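Transcriptional regulator, LRP/AsnC family (Neisseria meningitidis, PDB 2P5V) probably binds specific DNA sequences to regulate transcription, as Lrp/AsnC-family regulators do, and binds calcium ions. Local coordinates at residues K14-L19 with A51-Q56. Sequence-based numbering, arbitrary orientation.
Sequences KILQVL and AGIVRQ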
loop_
_atom_site.group_PDB
_atom_site.type_symbol
_atom_site.label_atom_id
_atom_site.label_comp_id
_atom_site.label_asym_id
_atom_site.label_seq_id
_atom_site.Cartn_x
_atom_site.Cartn_y
_atom_site.Cartn_z
ATOM N N LYS G 14 -6.643 -34.723 28.374
ATOM C CA LYS G 14 -5.452 -34.770 29.227
ATOM C C LYS G 14 -4.274 -35.475 28.550
ATOM O O LYS G 14 -3.146 -34.988 28.601
ATOM C CB LYS G 14 -5.783 -35.471 30.550
ATOM C CG LYS G 14 -4.634 -35.539 31.556
ATOM C CD LYS G 14 -4.258 -34.163 32.086
ATOM C CE LYS G 14 -3.359 -34.266 33.314
ATOM N NZ LYS G 14 -3.434 -33.049 34.169
ATOM N N ILE G 15 -4.548 -36.619 27.924
ATOM C CA ILE G 15 -3.530 -37.385 27.193
ATOM C C ILE G 15 -2.910 -36.581 26.042
ATOM O O ILE G 15 -1.699 -36.630 25.820
ATOM C CB ILE G 15 -4.120 -38.702 26.622
ATOM C CG1 ILE G 15 -4.330 -39.725 27.737
ATOM C CG2 ILE G 15 -3.206 -39.286 25.560
ATOM C CD1 ILE G 15 -5.029 -40.998 27.279
ATOM N N LEU G 16 -3.749 -35.860 25.304
ATOM C CA LEU G 16 -3.277 -35.036 24.186
ATOM C C LEU G 16 -2.451 -33.846 24.672
ATOM O O LEU G 16 -1.440 -33.495 24.068
ATOM C CB LEU G 16 -4.451 -34.559 23.330
ATOM C CG LEU G 16 -5.215 -35.668 22.600
ATOM C CD1 LEU G 16 -6.590 -35.176 22.189
ATOM C CD2 LEU G 16 -4.442 -36.183 21.393
ATOM N N GLN G 17 -2.875 -33.231 25.767
ATOM C CA GLN G 17 -2.112 -32.140 26.360
ATOM C C GLN G 17 -0.740 -32.622 26.815
ATOM O O GLN G 17 0.265 -31.951 26.577
ATOM C CB GLN G 17 -2.865 -31.536 27.540
ATOM C CG GLN G 17 -4.148 -30.808 27.153
ATOM C CD GLN G 17 -4.977 -30.411 28.362
ATOM O OE1 GLN G 17 -4.674 -30.790 29.493
ATOM N NE2 GLN G 17 -6.031 -29.644 28.126
ATOM N N VAL G 18 -0.706 -33.783 27.468
ATOM C CA VAL G 18 0.549 -34.345 27.968
ATOM C C VAL G 18 1.513 -34.626 26.818
ATOM O O VAL G 18 2.677 -34.227 26.866
ATOM C CB VAL G 18 0.321 -35.652 28.770
ATOM C CG1 VAL G 18 1.623 -36.430 28.929
ATOM C CG2 VAL G 18 -0.288 -35.347 30.134
ATOM N N LEU G 19 1.022 -35.314 25.794
ATOM C CA LEU G 19 1.862 -35.720 24.664
ATOM C C LEU G 19 2.329 -34.546 23.789
ATOM O O LEU G 19 3.404 -34.614 23.185
ATOM C CB LEU G 19 1.123 -36.745 23.795
ATOM C CG LEU G 19 0.948 -38.138 24.398
ATOM C CD1 LEU G 19 0.035 -38.969 23.503
ATOM C CD2 LEU G 19 2.300 -38.827 24.606
ATOM N N ALA G 51 -7.623 -42.287 14.735
ATOM C CA ALA G 51 -8.572 -41.226 14.386
ATOM C C ALA G 51 -7.928 -40.083 13.597
ATOM O O ALA G 51 -8.631 -39.273 12.992
ATOM C CB ALA G 51 -9.217 -40.672 15.639
ATOM N N GLY G 52 -6.599 -40.003 13.621
ATOM C CA GLY G 52 -5.874 -38.941 12.936
ATOM C C GLY G 52 -5.716 -37.688 13.779
ATOM O O GLY G 52 -5.327 -36.640 13.261
ATOM N N ILE G 53 -6.004 -37.789 15.077
ATOM C CA ILE G 53 -5.879 -36.641 15.972
ATOM C C ILE G 53 -4.407 -36.301 16.210
ATOM O O ILE G 53 -3.995 -35.143 16.046
ATOM C CB ILE G 53 -6.602 -36.866 17.313
ATOM C CG1 ILE G 53 -8.117 -36.895 17.082
ATOM C CG2 ILE G 53 -6.236 -35.764 18.307
ATOM C CD1 ILE G 53 -8.916 -37.334 18.287
ATOM N N VAL G 54 -3.631 -37.311 16.601
ATOM C CA VAL G 54 -2.183 -37.206 16.629
ATOM C C VAL G 54 -1.702 -37.575 15.240
ATOM O O VAL G 54 -1.793 -38.739 14.843
ATOM C CB VAL G 54 -1.551 -38.166 17.640
ATOM C CG1 VAL G 54 -0.029 -38.089 17.553
ATOM C CG2 VAL G 54 -2.030 -37.856 19.047
ATOM N N ARG G 55 -1.209 -36.588 14.495
ATOM C CA ARG G 55 -0.742 -36.837 13.131
ATOM C C ARG G 55 0.749 -37.191 13.047
ATOM O O ARG G 55 1.170 -37.849 12.094
ATOM C CB ARG G 55 -1.077 -35.664 12.199
ATOM C CG ARG G 55 -0.467 -34.335 12.571
ATOM C CD ARG G 55 -0.720 -33.307 11.479
ATOM N NE ARG G 55 -0.052 -32.040 11.770
ATOM C CZ ARG G 55 1.259 -31.823 11.643
ATOM N NH1 ARG G 55 2.080 -32.788 11.228
ATOM N NH2 ARG G 55 1.756 -30.627 11.939
ATOM N N GLN G 56 1.537 -36.777 14.037
ATOM C CA GLN G 56 2.978 -37.022 14.011
ATOM C C GLN G 56 3.614 -36.789 15.371
ATOM O O GLN G 56 3.110 -36.003 16.166
ATOM C CB GLN G 56 3.646 -36.103 12.980
ATOM C CG GLN G 56 5.070 -36.482 12.604
ATOM C CD GLN G 56 5.732 -35.429 11.737
ATOM O OE1 GLN G 56 5.180 -35.011 10.721
ATOM N NE2 GLN G 56 6.915 -34.989 12.139
#
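Leu-16, on helix 10-21, faces Val-54 with their CA atoms 7.9 Å apart, the closest pair of CA atoms between 14-19 and 51-56, so side chains alone bridge the gap. One methyl does most of the work: Leu-16 CD2 lies 3.6 Å from Ile-53 CG2 and 3.8 Å from Val-54 CG2. Its twin, CD1, reaches Ile-53 CG2 at 3.9 Å, so the leucine fork straddles that methyl. Leu-16 and Ile-53 cross at about a right angle, whereas Leu-16 and Val-54 run past each other in opposite senses. Ile-53 presents its short branch because chi1 of -69° sets CG2 anti to the backbone N and turns CG1 anti to the carbonyl carbon. Just before it, Gly-52, the first residue to leave helical angles after helix 38-50, closes a Schellman motif at a phi of 87°. Leu-48 of that helix touches both Leu-16 and Ile-53, joining helix 10-21 to the start of strand 54-61 within the winged helix-turn-helix region. Val-54 also pairs in an antiparallel ladder with a strand of the second subunit. No hydrogen bond crosses between the segments; with all three touching residues buried and only 128 Å² buried, both sides summed, the contact is small, purely apolar, and dependent on methyl packing rather than directional bonding.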